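Local coordinates for esterase (uncultured bacterium pCosCE1, PDB 7ATL), which hydrolyses esters as a family VIII carboxylesterase with a beta-lactamase-like fold and also has promiscuous acyltransferase activity, at residues A[10-15]-A[30-35]; A[36-41]-A[55-60]; A[184-189]-A[195-200]. All blocks are in the same frame, centred on the assembly; numbering follows the deposited sequence.

Interaction 1: A[10-15]-A[30-35]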
ATOM      1  N   LYS A  10      16.974 -19.254   9.750  1.00 44.47           N
ATOM      2  CA  LYS A  10      17.122 -20.476   8.919  1.00 52.00           C
ATOM      3  C   LYS A  10      15.947 -20.512   7.930  1.00 46.63           C
ATOM      4  O   LYS A  10      16.209 -20.425   6.722  1.00 40.86           O
ATOM      5  CB  LYS A  10      17.221 -21.710   9.838  1.00 65.99           C
ATOM      6  CG  LYS A  10      17.484 -23.071   9.185  1.00 76.13           C
ATOM      7  CD  LYS A  10      18.660 -23.126   8.207  1.00 85.22           C
ATOM      8  CE  LYS A  10      19.970 -22.581   8.750  1.00 88.95           C
ATOM      9  NZ  LYS A  10      20.538 -23.435   9.820  1.00 87.76           N
ATOM     10  N   ARG A  11      14.707 -20.590   8.432  1.00 44.81           N
ATOM     11  CA  ARG A  11      13.477 -20.861   7.631  1.00 43.10           C
ATOM     12  C   ARG A  11      13.268 -19.744   6.602  1.00 42.30           C
ATOM     13  O   ARG A  11      13.031 -20.058   5.409  1.00 40.22           O
ATOM     14  CB  ARG A  11      12.247 -20.973   8.541  1.00 43.59           C
ATOM     15  CG  ARG A  11      12.204 -22.224   9.410  1.00 41.90           C
ATOM     16  CD  ARG A  11      10.866 -22.396  10.105  1.00 45.51           C
ATOM     17  NE  ARG A  11      10.497 -21.269  10.975  1.00 47.10           N
ATOM     18  CZ  ARG A  11      10.903 -21.069  12.234  1.00 46.48           C
ATOM     19  NH1 ARG A  11      11.734 -21.907  12.830  1.00 49.74           N
ATOM     20  NH2 ARG A  11      10.487 -20.002  12.896  1.00 48.33           N
ATOM     21  N   VAL A  12      13.386 -18.492   7.047  1.00 41.56           N
ATOM     22  CA  VAL A  12      13.089 -17.277   6.233  1.00 44.70           C
ATOM     23  C   VAL A  12      14.137 -17.149   5.122  1.00 48.23           C
ATOM     24  O   VAL A  12      13.727 -17.096   3.939  1.00 52.17           O
ATOM     25  CB  VAL A  12      13.027 -16.018   7.112  1.00 42.38           C
ATOM     26  CG1 VAL A  12      12.933 -14.751   6.281  1.00 42.48           C
ATOM     27  CG2 VAL A  12      11.868 -16.105   8.087  1.00 42.09           C
ATOM     28  N   GLN A  13      15.420 -17.113   5.493  1.00 48.79           N
ATOM     29  CA  GLN A  13      16.575 -17.181   4.560  1.00 49.67           C
ATOM     30  C   GLN A  13      16.335 -18.278   3.507  1.00 48.89           C
ATOM     31  O   GLN A  13      16.562 -18.024   2.298  1.00 44.91           O
ATOM     32  CB  GLN A  13      17.845 -17.486   5.349  1.00 57.93           C
ATOM     33  CG  GLN A  13      19.111 -17.367   4.523  1.00 68.06           C
ATOM     34  CD  GLN A  13      19.276 -15.933   4.086  1.00 76.98           C
ATOM     35  OE1 GLN A  13      19.095 -15.011   4.881  1.00 86.69           O
ATOM     36  NE2 GLN A  13      19.596 -15.735   2.815  1.00 78.86           N
ATOM     37  N   GLY A  14      15.894 -19.463   3.944  1.00 44.91           N
ATOM     38  CA  GLY A  14      15.648 -20.616   3.059  1.00 43.05           C
ATOM     39  C   GLY A  14      14.635 -20.272   1.990  1.00 42.89           C
ATOM     40  O   GLY A  14      14.887 -20.591   0.828  1.00 43.50           O
ATOM     41  N   VAL A  15      13.534 -19.622   2.383  1.00 44.00           N
ATOM     42  CA  VAL A  15      12.406 -19.265   1.473  1.00 44.35           C
ATOM     43  C   VAL A  15      12.896 -18.237   0.443  1.00 39.72           C
ATOM     44  O   VAL A  15      12.496 -18.353  -0.721  1.00 41.12           O
ATOM     45  CB  VAL A  15      11.168 -18.765   2.250  1.00 42.86           C
ATOM     46  CG1 VAL A  15      10.142 -18.110   1.335  1.00 41.13           C
ATOM     47  CG2 VAL A  15      10.502 -19.890   3.037  1.00 42.67           C
ATOM     48  N   VAL A  30      13.593  -8.258   3.832  1.00 29.85           N
ATOM     49  CA  VAL A  30      12.573  -8.804   4.775  1.00 30.91           C
ATOM     50  C   VAL A  30      12.988  -8.476   6.218  1.00 29.13           C
ATOM     51  O   VAL A  30      14.093  -8.863   6.613  1.00 28.44           O
ATOM     52  CB  VAL A  30      12.399 -10.320   4.594  1.00 31.43           C
ATOM     53  CG1 VAL A  30      11.515 -10.900   5.680  1.00 30.74           C
ATOM     54  CG2 VAL A  30      11.866 -10.682   3.216  1.00 31.86           C
ATOM     55  N   LEU A  31      12.114  -7.805   6.965  1.00 29.17           N
ATOM     56  CA  LEU A  31      12.315  -7.399   8.384  1.00 30.37           C
ATOM     57  C   LEU A  31      11.213  -8.033   9.259  1.00 33.29           C
ATOM     58  O   LEU A  31      10.013  -8.032   8.858  1.00 33.57           O
ATOM     59  CB  LEU A  31      12.264  -5.874   8.481  1.00 31.06           C
ATOM     60  CG  LEU A  31      13.245  -5.086   7.608  1.00 33.68           C
ATOM     61  CD1 LEU A  31      13.172  -3.590   7.921  1.00 36.67           C
ATOM     62  CD2 LEU A  31      14.677  -5.562   7.767  1.00 33.68           C
ATOM     63  N   ILE A  32      11.582  -8.585  10.414  1.00 31.63           N
ATOM     64  CA  ILE A  32      10.611  -9.134  11.403  1.00 30.54           C
ATOM     65  C   ILE A  32      10.952  -8.574  12.784  1.00 31.00           C
ATOM     66  O   ILE A  32      12.137  -8.661  13.187  1.00 30.97           O
ATOM     67  CB  ILE A  32      10.599 -10.671  11.400  1.00 30.01           C
ATOM     68  CG1 ILE A  32      10.312 -11.223  10.007  1.00 29.95           C
ATOM     69  CG2 ILE A  32       9.618 -11.192  12.440  1.00 30.98           C
ATOM     70  CD1 ILE A  32      10.962 -12.555   9.754  1.00 31.83           C
ATOM     71  N   ALA A  33       9.941  -8.018  13.456  1.00 30.50           N
ATOM     72  CA  ALA A  33       9.993  -7.539  14.851  1.00 30.24           C
ATOM     73  C   ALA A  33       9.081  -8.424  15.698  1.00 29.29           C
ATOM     74  O   ALA A  33       8.044  -8.885  15.173  1.00 27.20           O
ATOM     75  CB  ALA A  33       9.564  -6.093  14.908  1.00 31.60           C
ATOM     76  N   ARG A  34       9.482  -8.699  16.938  1.00 30.49           N
ATOM     77  CA  ARG A  34       8.556  -9.185  17.990  1.00 31.63           C
ATOM     78  C   ARG A  34       8.630  -8.221  19.171  1.00 30.26           C
ATOM     79  O   ARG A  34       9.759  -7.854  19.587  1.00 27.29           O
ATOM     80  CB  ARG A  34       8.857 -10.624  18.406  1.00 33.59           C
ATOM     81  CG  ARG A  34       7.768 -11.215  19.290  1.00 35.41           C
ATOM     82  CD  ARG A  34       8.177 -12.546  19.862  1.00 34.96           C
ATOM     83  NE  ARG A  34       8.292 -13.500  18.769  1.00 39.63           N
ATOM     84  CZ  ARG A  34       9.422 -14.078  18.350  1.00 41.84           C
ATOM     85  NH1 ARG A  34      10.587 -13.825  18.934  1.00 44.14           N
ATOM     86  NH2 ARG A  34       9.378 -14.924  17.336  1.00 38.59           N
ATOM     87  N   HIS A  35       7.466  -7.781  19.655  1.00 30.03           N
ATOM     88  CA  HIS A  35       7.377  -6.736  20.705  1.00 30.91           C
ATOM     89  C   HIS A  35       8.302  -5.554  20.360  1.00 30.68           C
ATOM     90  O   HIS A  35       8.860  -4.960  21.300  1.00 30.85           O
ATOM     91  CB  HIS A  35       7.715  -7.347  22.069  1.00 31.57           C
ATOM     92  CG  HIS A  35       6.603  -8.159  22.619  1.00 35.57           C
ATOM     93  ND1 HIS A  35       5.398  -7.565  23.060  1.00 37.45           N
ATOM     94  CD2 HIS A  35       6.495  -9.495  22.810  1.00 35.60           C
ATOM     95  CE1 HIS A  35       4.603  -8.512  23.508  1.00 36.80           C
ATOM     96  NE2 HIS A  35       5.260  -9.711  23.366  1.00 38.06           N
TER

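Interaction 2: A[36-41]-A[55-60]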
ATOM      1  N   GLY A  36       8.455  -5.213  19.071  1.00 30.99           N
ATOM      2  CA  GLY A  36       9.113  -3.968  18.623  1.00 28.65           C
ATOM      3  C   GLY A  36      10.588  -4.138  18.364  1.00 28.15           C
ATOM      4  O   GLY A  36      11.202  -3.181  17.970  1.00 30.29           O
ATOM      5  N   ARG A  37      11.156  -5.303  18.627  1.00 31.72           N
ATOM      6  CA  ARG A  37      12.611  -5.541  18.484  1.00 33.76           C
ATOM      7  C   ARG A  37      12.797  -6.300  17.177  1.00 33.28           C
ATOM      8  O   ARG A  37      12.071  -7.295  16.952  1.00 31.74           O
ATOM      9  CB  ARG A  37      13.161  -6.323  19.685  1.00 34.88           C
ATOM     10  CG  ARG A  37      14.595  -6.816  19.526  1.00 34.57           C
ATOM     11  CD  ARG A  37      15.178  -7.308  20.853  1.00 37.42           C
ATOM     12  NE  ARG A  37      14.970  -8.734  20.990  1.00 37.95           N
ATOM     13  CZ  ARG A  37      15.662  -9.652  20.329  1.00 39.99           C
ATOM     14  NH1 ARG A  37      16.631  -9.291  19.512  1.00 43.91           N
ATOM     15  NH2 ARG A  37      15.392 -10.931  20.481  1.00 37.76           N
ATOM     16  N   VAL A  38      13.721  -5.839  16.346  1.00 31.51           N
ATOM     17  CA  VAL A  38      14.050  -6.507  15.061  1.00 31.15           C
ATOM     18  C   VAL A  38      14.698  -7.854  15.416  1.00 30.59           C
ATOM     19  O   VAL A  38      15.830  -7.859  15.879  1.00 34.69           O
ATOM     20  CB  VAL A  38      14.935  -5.574  14.204  1.00 32.70           C
ATOM     21  CG1 VAL A  38      15.610  -6.284  13.035  1.00 36.83           C
ATOM     22  CG2 VAL A  38      14.174  -4.357  13.710  1.00 29.03           C
ATOM     23  N   ILE A  39      13.980  -8.962  15.263  1.00 30.52           N
ATOM     24  CA  ILE A  39      14.525 -10.335  15.483  1.00 30.74           C
ATOM     25  C   ILE A  39      15.125 -10.885  14.177  1.00 32.31           C
ATOM     26  O   ILE A  39      15.917 -11.816  14.262  1.00 35.88           O
ATOM     27  CB  ILE A  39      13.453 -11.278  16.067  1.00 31.12           C
ATOM     28  CG1 ILE A  39      12.300 -11.515  15.088  1.00 31.45           C
ATOM     29  CG2 ILE A  39      12.933 -10.765  17.401  1.00 32.71           C
ATOM     30  CD1 ILE A  39      11.453 -12.724  15.397  1.00 29.72           C
ATOM     31  N   TYR A  40      14.773 -10.353  13.008  1.00 34.69           N
ATOM     32  CA  TYR A  40      15.341 -10.782  11.701  1.00 36.27           C
ATOM     33  C   TYR A  40      15.355  -9.602  10.714  1.00 37.81           C
ATOM     34  O   TYR A  40      14.324  -8.918  10.579  1.00 33.11           O
ATOM     35  CB  TYR A  40      14.543 -11.960  11.138  1.00 34.35           C
ATOM     36  CG  TYR A  40      14.984 -12.422   9.773  1.00 35.58           C
ATOM     37  CD1 TYR A  40      15.981 -13.371   9.631  1.00 35.94           C
ATOM     38  CD2 TYR A  40      14.415 -11.912   8.611  1.00 38.62           C
ATOM     39  CE1 TYR A  40      16.388 -13.822   8.382  1.00 36.99           C
ATOM     40  CE2 TYR A  40      14.818 -12.339   7.348  1.00 37.97           C
ATOM     41  CZ  TYR A  40      15.812 -13.302   7.235  1.00 38.94           C
ATOM     42  OH  TYR A  40      16.231 -13.750   6.019  1.00 38.22           O
ATOM     43  N   ALA A  41      16.490  -9.390  10.033  1.00 37.50           N
ATOM     44  CA  ALA A  41      16.696  -8.348   8.995  1.00 35.62           C
ATOM     45  C   ALA A  41      17.589  -8.902   7.888  1.00 37.99           C
ATOM     46  O   ALA A  41      18.731  -9.228   8.197  1.00 37.96           O
ATOM     47  CB  ALA A  41      17.341  -7.123   9.595  1.00 33.12           C
ATOM     48  N   MET A  55      21.386  -6.350  -3.507  1.00 40.11           N
ATOM     49  CA  MET A  55      20.334  -5.765  -2.636  1.00 37.26           C
ATOM     50  C   MET A  55      20.948  -5.560  -1.248  1.00 33.98           C
ATOM     51  O   MET A  55      21.622  -6.488  -0.773  1.00 35.72           O
ATOM     52  CB  MET A  55      19.118  -6.694  -2.526  1.00 36.16           C
ATOM     53  CG  MET A  55      17.917  -6.045  -1.803  1.00 36.92           C
ATOM     54  SD  MET A  55      17.047  -4.762  -2.754  1.00 31.36           S
ATOM     55  CE  MET A  55      16.072  -5.837  -3.809  1.00 27.80           C
ATOM     56  N   VAL A  56      20.755  -4.387  -0.660  1.00 28.72           N
ATOM     57  CA  VAL A  56      21.163  -4.079   0.730  1.00 30.49           C
ATOM     58  C   VAL A  56      19.908  -3.641   1.511  1.00 36.11           C
ATOM     59  O   VAL A  56      18.856  -3.345   0.888  1.00 34.16           O
ATOM     60  CB  VAL A  56      22.294  -3.023   0.774  1.00 30.86           C
ATOM     61  CG1 VAL A  56      23.543  -3.476   0.018  1.00 30.14           C
ATOM     62  CG2 VAL A  56      21.845  -1.648   0.309  1.00 29.61           C
ATOM     63  N   ARG A  57      20.015  -3.603   2.846  1.00 37.69           N
ATOM     64  CA  ARG A  57      18.899  -3.326   3.776  1.00 36.74           C
ATOM     65  C   ARG A  57      18.337  -1.928   3.499  1.00 36.67           C
ATOM     66  O   ARG A  57      17.100  -1.764   3.568  1.00 33.06           O
ATOM     67  CB  ARG A  57      19.404  -3.462   5.212  1.00 40.31           C
ATOM     68  CG  ARG A  57      18.299  -3.421   6.257  1.00 42.24           C
ATOM     69  CD  ARG A  57      18.861  -3.384   7.658  1.00 40.95           C
ATOM     70  NE  ARG A  57      17.829  -3.111   8.644  1.00 38.56           N
ATOM     71  CZ  ARG A  57      17.804  -3.605   9.876  1.00 38.29           C
ATOM     72  NH1 ARG A  57      18.752  -4.431  10.294  1.00 39.31           N
ATOM     73  NH2 ARG A  57      16.812  -3.298  10.691  1.00 35.30           N
ATOM     74  N   GLU A  58      19.217  -0.975   3.167  1.00 37.15           N
ATOM     75  CA  GLU A  58      18.889   0.464   2.929  1.00 35.86           C
ATOM     76  C   GLU A  58      18.336   0.682   1.508  1.00 32.14           C
ATOM     77  O   GLU A  58      17.922   1.822   1.225  1.00 27.42           O
ATOM     78  CB  GLU A  58      20.112   1.375   3.103  1.00 38.47           C
ATOM     79  CG  GLU A  58      20.850   1.198   4.423  1.00 44.68           C
ATOM     80  CD  GLU A  58      21.801   0.010   4.496  1.00 45.31           C
ATOM     81  OE1 GLU A  58      22.437  -0.300   3.465  1.00 43.34           O
ATOM     82  OE2 GLU A  58      21.885  -0.608   5.582  1.00 46.97           O
ATOM     83  N   THR A  59      18.307  -0.336   0.639  1.00 29.80           N
ATOM     84  CA  THR A  59      17.780  -0.170  -0.740  1.00 31.89           C
ATOM     85  C   THR A  59      16.352   0.391  -0.685  1.00 32.46           C
ATOM     86  O   THR A  59      15.484  -0.177   0.017  1.00 32.92           O
ATOM     87  CB  THR A  59      17.793  -1.470  -1.550  1.00 32.92           C
ATOM     88  OG1 THR A  59      19.129  -1.961  -1.582  1.00 32.78           O
ATOM     89  CG2 THR A  59      17.292  -1.258  -2.962  1.00 32.92           C
ATOM     90  N   GLN A  60      16.116   1.471  -1.420  1.00 32.25           N
ATOM     91  CA  GLN A  60      14.789   2.125  -1.519  1.00 32.56           C
ATOM     92  C   GLN A  60      13.959   1.406  -2.590  1.00 30.53           C
ATOM     93  O   GLN A  60      14.536   0.898  -3.596  1.00 28.28           O
ATOM     94  CB  GLN A  60      14.951   3.609  -1.836  1.00 32.64           C
ATOM     95  CG  GLN A  60      13.821   4.452  -1.286  1.00 32.59           C
ATOM     96  CD  GLN A  60      13.765   5.840  -1.884  1.00 34.28           C
ATOM     97  OE1 GLN A  60      14.132   6.063  -3.044  1.00 33.34           O
ATOM     98  NE2 GLN A  60      13.252   6.780  -1.097  1.00 33.57           N
TER

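Interaction 3: A[184-189]-A[195-200]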
ATOM      1  N   GLN A 184      -6.061  20.147   2.055  1.00 24.16           N
ATOM      2  CA  GLN A 184      -6.996  21.221   2.452  1.00 25.15           C
ATOM      3  C   GLN A 184      -7.015  21.355   3.975  1.00 26.37           C
ATOM      4  O   GLN A 184      -7.058  22.497   4.450  1.00 28.71           O
ATOM      5  CB  GLN A 184      -8.389  20.956   1.894  1.00 25.26           C
ATOM      6  CG  GLN A 184      -8.429  20.926   0.377  1.00 24.50           C
ATOM      7  CD  GLN A 184      -7.788  22.140  -0.242  1.00 24.09           C
ATOM      8  OE1 GLN A 184      -6.968  22.035  -1.139  1.00 25.78           O
ATOM      9  NE2 GLN A 184      -8.126  23.303   0.261  1.00 23.06           N
ATOM     10  N   VAL A 185      -6.950  20.251   4.717  1.00 26.69           N
ATOM     11  CA  VAL A 185      -6.968  20.297   6.214  1.00 27.01           C
ATOM     12  C   VAL A 185      -5.721  21.043   6.723  1.00 27.94           C
ATOM     13  O   VAL A 185      -5.883  21.927   7.593  1.00 26.70           O
ATOM     14  CB  VAL A 185      -7.069  18.891   6.836  1.00 26.31           C
ATOM     15  CG1 VAL A 185      -6.941  18.942   8.351  1.00 25.21           C
ATOM     16  CG2 VAL A 185      -8.334  18.156   6.416  1.00 25.43           C
ATOM     17  N   ALA A 186      -4.528  20.731   6.189  1.00 30.27           N
ATOM     18  CA  ALA A 186      -3.231  21.265   6.686  1.00 30.89           C
ATOM     19  C   ALA A 186      -2.816  22.564   5.980  1.00 30.91           C
ATOM     20  O   ALA A 186      -1.967  23.240   6.525  1.00 31.06           O
ATOM     21  CB  ALA A 186      -2.151  20.230   6.546  1.00 31.29           C
ATOM     22  N   GLY A 187      -3.382  22.890   4.815  1.00 34.96           N
ATOM     23  CA  GLY A 187      -3.068  24.105   4.036  1.00 33.61           C
ATOM     24  C   GLY A 187      -1.703  24.004   3.372  1.00 35.76           C
ATOM     25  O   GLY A 187      -1.035  25.037   3.220  1.00 35.93           O
ATOM     26  N   GLU A 188      -1.283  22.807   2.971  1.00 34.61           N
ATOM     27  CA  GLU A 188       0.012  22.621   2.267  1.00 34.82           C
ATOM     28  C   GLU A 188      -0.074  21.374   1.389  1.00 33.87           C
ATOM     29  O   GLU A 188      -0.933  20.527   1.594  1.00 32.05           O
ATOM     30  CB  GLU A 188       1.168  22.573   3.272  1.00 33.84           C
ATOM     31  CG  GLU A 188       1.050  21.467   4.303  1.00 35.96           C
ATOM     32  CD  GLU A 188       2.175  21.387   5.329  1.00 35.85           C
ATOM     33  OE1 GLU A 188       2.117  20.498   6.209  1.00 33.89           O
ATOM     34  OE2 GLU A 188       3.109  22.203   5.247  1.00 37.58           O
ATOM     35  N   PRO A 189       0.799  21.242   0.364  1.00 32.83           N
ATOM     36  CA  PRO A 189       0.769  20.090  -0.534  1.00 29.77           C
ATOM     37  C   PRO A 189       1.081  18.780   0.191  1.00 27.58           C
ATOM     38  O   PRO A 189       1.734  18.822   1.200  1.00 24.77           O
ATOM     39  CB  PRO A 189       1.861  20.420  -1.571  1.00 32.08           C
ATOM     40  CG  PRO A 189       1.988  21.931  -1.515  1.00 31.25           C
ATOM     41  CD  PRO A 189       1.826  22.225  -0.036  1.00 32.63           C
ATOM     42  N   ASN A 195       5.452  14.793   5.396  1.00 31.44           N
ATOM     43  CA  ASN A 195       6.727  15.068   6.102  1.00 32.76           C
ATOM     44  C   ASN A 195       6.386  15.509   7.535  1.00 31.17           C
ATOM     45  O   ASN A 195       6.880  14.866   8.482  1.00 31.17           O
ATOM     46  CB  ASN A 195       7.631  16.039   5.342  1.00 34.08           C
ATOM     47  CG  ASN A 195       8.958  16.220   6.052  1.00 36.31           C
ATOM     48  OD1 ASN A 195       9.675  15.255   6.323  1.00 40.66           O
ATOM     49  ND2 ASN A 195       9.265  17.448   6.418  1.00 37.96           N
ATOM     50  N   HIS A 196       5.505  16.499   7.672  1.00 30.98           N
ATOM     51  CA  HIS A 196       5.065  17.096   8.962  1.00 34.67           C
ATOM     52  C   HIS A 196       4.265  16.097   9.799  1.00 32.27           C
ATOM     53  O   HIS A 196       4.512  16.062  11.014  1.00 38.24           O
ATOM     54  CB  HIS A 196       4.287  18.399   8.746  1.00 37.06           C
ATOM     55  CG  HIS A 196       5.131  19.482   8.169  1.00 41.15           C
ATOM     56  ND1 HIS A 196       4.592  20.560   7.500  1.00 44.63           N
ATOM     57  CD2 HIS A 196       6.474  19.641   8.134  1.00 41.93           C
ATOM     58  CE1 HIS A 196       5.564  21.352   7.091  1.00 44.35           C
ATOM     59  NE2 HIS A 196       6.726  20.811   7.475  1.00 44.66           N
ATOM     60  N   TRP A 197       3.391  15.287   9.197  1.00 31.55           N
ATOM     61  CA  TRP A 197       2.411  14.457   9.956  1.00 29.38           C
ATOM     62  C   TRP A 197       2.924  13.043  10.184  1.00 26.90           C
ATOM     63  O   TRP A 197       2.462  12.434  11.139  1.00 27.52           O
ATOM     64  CB  TRP A 197       1.033  14.465   9.292  1.00 28.34           C
ATOM     65  CG  TRP A 197       0.357  15.772   9.521  1.00 26.25           C
ATOM     66  CD1 TRP A 197       0.537  16.909   8.805  1.00 27.73           C
ATOM     67  CD2 TRP A 197      -0.524  16.106  10.598  1.00 26.94           C
ATOM     68  NE1 TRP A 197      -0.236  17.911   9.316  1.00 30.51           N
ATOM     69  CE2 TRP A 197      -0.880  17.453  10.433  1.00 28.00           C
ATOM     70  CE3 TRP A 197      -1.081  15.391  11.659  1.00 30.31           C
ATOM     71  CZ2 TRP A 197      -1.734  18.114  11.305  1.00 26.80           C
ATOM     72  CZ3 TRP A 197      -1.953  16.029  12.513  1.00 30.76           C
ATOM     73  CH2 TRP A 197      -2.275  17.376  12.329  1.00 30.55           C
ATOM     74  N   VAL A 198       3.859  12.556   9.376  1.00 28.07           N
ATOM     75  CA  VAL A 198       4.353  11.156   9.519  1.00 29.12           C
ATOM     76  C   VAL A 198       5.884  11.124   9.608  1.00 29.86           C
ATOM     77  O   VAL A 198       6.384  10.666  10.645  1.00 32.05           O
ATOM     78  CB  VAL A 198       3.777  10.258   8.408  1.00 28.70           C
ATOM     79  CG1 VAL A 198       4.279   8.823   8.498  1.00 28.42           C
ATOM     80  CG2 VAL A 198       2.254  10.279   8.446  1.00 27.94           C
ATOM     81  N   ALA A 199       6.615  11.559   8.587  1.00 30.99           N
ATOM     82  CA  ALA A 199       8.067  11.279   8.473  1.00 32.31           C
ATOM     83  C   ALA A 199       8.831  11.812   9.700  1.00 32.92           C
ATOM     84  O   ALA A 199       9.689  11.078  10.252  1.00 31.49           O
ATOM     85  CB  ALA A 199       8.606  11.875   7.200  1.00 32.28           C
ATOM     86  N   GLN A 200       8.570  13.055  10.094  1.00 33.58           N
ATOM     87  CA  GLN A 200       9.295  13.711  11.216  1.00 39.79           C
ATOM     88  C   GLN A 200       8.895  13.056  12.535  1.00 37.63           C
ATOM     89  O   GLN A 200       9.761  12.546  13.224  1.00 41.22           O
ATOM     90  CB  GLN A 200       9.128  15.233  11.188  1.00 40.83           C
ATOM     91  CG  GLN A 200       9.959  15.869  10.072  1.00 47.49           C
ATOM     92  CD  GLN A 200       9.994  17.378  10.128  1.00 51.00           C
ATOM     93  OE1 GLN A 200      11.057  17.971  10.241  1.00 60.84           O
ATOM     94  NE2 GLN A 200       8.833  18.013  10.080  1.00 49.70           N
TER

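Interaction 1: A[10-15]-A[30-35]
V12, on the inner side of helix 3-21, sets its two methyls on two different residues of strand 27-34, V30 and I32. One methyl serves each partner: V12 CG1 lies 4.1 Å from V30 CG1, and V12 CG2 lies 4.0 Å from I32 CD1, both ordinary van der Waals spacings. The division of labour follows from the V12 torsion, which holds CG1 anti to the backbone N (chi1 171°) and CG2 beside it, so that one methyl meets each strand residue. The V12 and V30 side chains cross at a slant, and of V30 it is CG1 that comes close. I32 instead reaches out with the far end of its longer branch, and its side chain and that of V12 slide past each other in opposite directions. V30 and I32 are two apart in the strand and therefore share a face; L31 and A33 belong to the other, where L31 touches helix 271-283. All three touching residues are buried, and the contact is purely apolar. The backbones come nearest at V12 and V30, whose CA atoms are 8.6 Å apart, and Y40 of strand 37-44 and A379 of helix 372-381 also press on V12. Toward the far end of the strand the two segments diverge. The like-charged R11 NH2 and R34 NH2 stay 6.8 Å apart; R11 NE is taken by A379 O, while R34 has a long, weak ion pair with D5. K10 and G14 lie on the exposed side of the helix. Terminal helices 3-21 and 372-381 laid on one face of a central antiparallel sheet, with helix 271-283 on its other face, are characteristic of the alpha/beta domain of the beta-lactamase fold.

Interaction 2: A[36-41]-A[55-60]
At the margin of the central antiparallel sheet, R57 from the loop between strands 53-54 and 61-62 lays its guanidinium against A41 and V38 of the outermost strand, 37-44. The arginine runs outward in an extended chain, with CG anti to the backbone N (chi1 -171°), and so brings its guanidinium to the strand. A41 CB sits over one face of the guanidinium, displaced toward the rim, closest to R57 NH1 at 3.1 Å, a spacing so short that its exact value is doubtful. V38 comes from the opposite direction and obliquely to the plane: its CG1 is 4.0 Å and its CG2 4.1 Å from R57 NH2, so both methyls share that nitrogen. V38 and A41 are three residues apart, yet both project toward the loop while Y40 points away. A classic beta bulge, in which I39 and Y40 both face I32, accounts for this by shifting the usual alternation. On the loop side R57 is the second residue of a type I turn from V56 to T59. V56 O receives two donors from the same face of its plane, T59 N at 3.1 Å and T59 OG1 at 2.8 Å, the hydroxyl tilted 33° from the carbonyl plane. The strand offers R57 only methyls, and its charge is met by a salt bridge from R57 NH2 to D272 of helix 271-283. The chemistry is thus split: carbon covers part of the guanidinium, a carboxylate answers its charge, and the arginine joins loop, edge strand and helix near the surface.

Interaction 3: A[184-189]-A[195-200]
E188 and H196 make the polar half of this contact, a histidine-carboxylate hydrogen bond between the link after helix 174-186 and helix 190-199. H196 ND1 donates to E188 OE1 over 2.8 Å with an N-H...O angle of 148°, entering on the syn lone pair, the side of the other oxygen. The acceptor sits at the ring edge but 22° out of its plane. E188 OE2 is also close, 3.2 Å from H196 CE1, so the carboxylate lies alongside the ND1-CE1 edge. E188 reaches it with CG wedged between backbone N and carbonyl carbon (chi1 59°) and an extended chain beyond. A van der Waals contact forms the other half: A186 CB lies 4.1 Å from the indole NE1 of W197, oblique to the ring, and M78 of helix 67-80 touches both residues, closing the corner between three helices. Backbone geometry brings the two halves together: G187, with positive phi, ends the first helix, and P189 occupies the N-cap position of the next, so the chain turns a corner within a few residues. Helix 190-199 contains a wider pi-type turn at 195-199, in which Q200 N bonds N195 O at 3.0 Å; W197 O is bound by R77. Because ND1 is the donor, the imidazole carries a proton there; the adjacent carboxylate would probably stabilise a doubly protonated, cationic ring as well at this surface helix corner.

In the fold
From the N terminus the three contacts follow in series; none nests in or crosses another. Interaction 1 closes a 14-residue loop that brings helix 3-21 back onto strand 27-34. The chain then turns directly into strand 37-44, where interaction 2 closes 13 residues, most of them strand, and fastens the loop after strand 53-54 to the sheet margin. These two form one unit: I32 probably bonds both I39 and Y40 through their backbones. Interaction 3, its centre 33 Å from that of interaction 1 and 27 Å from that of interaction 2, spans only five helical residues and ties consecutive helices in the separate helical part of the fold.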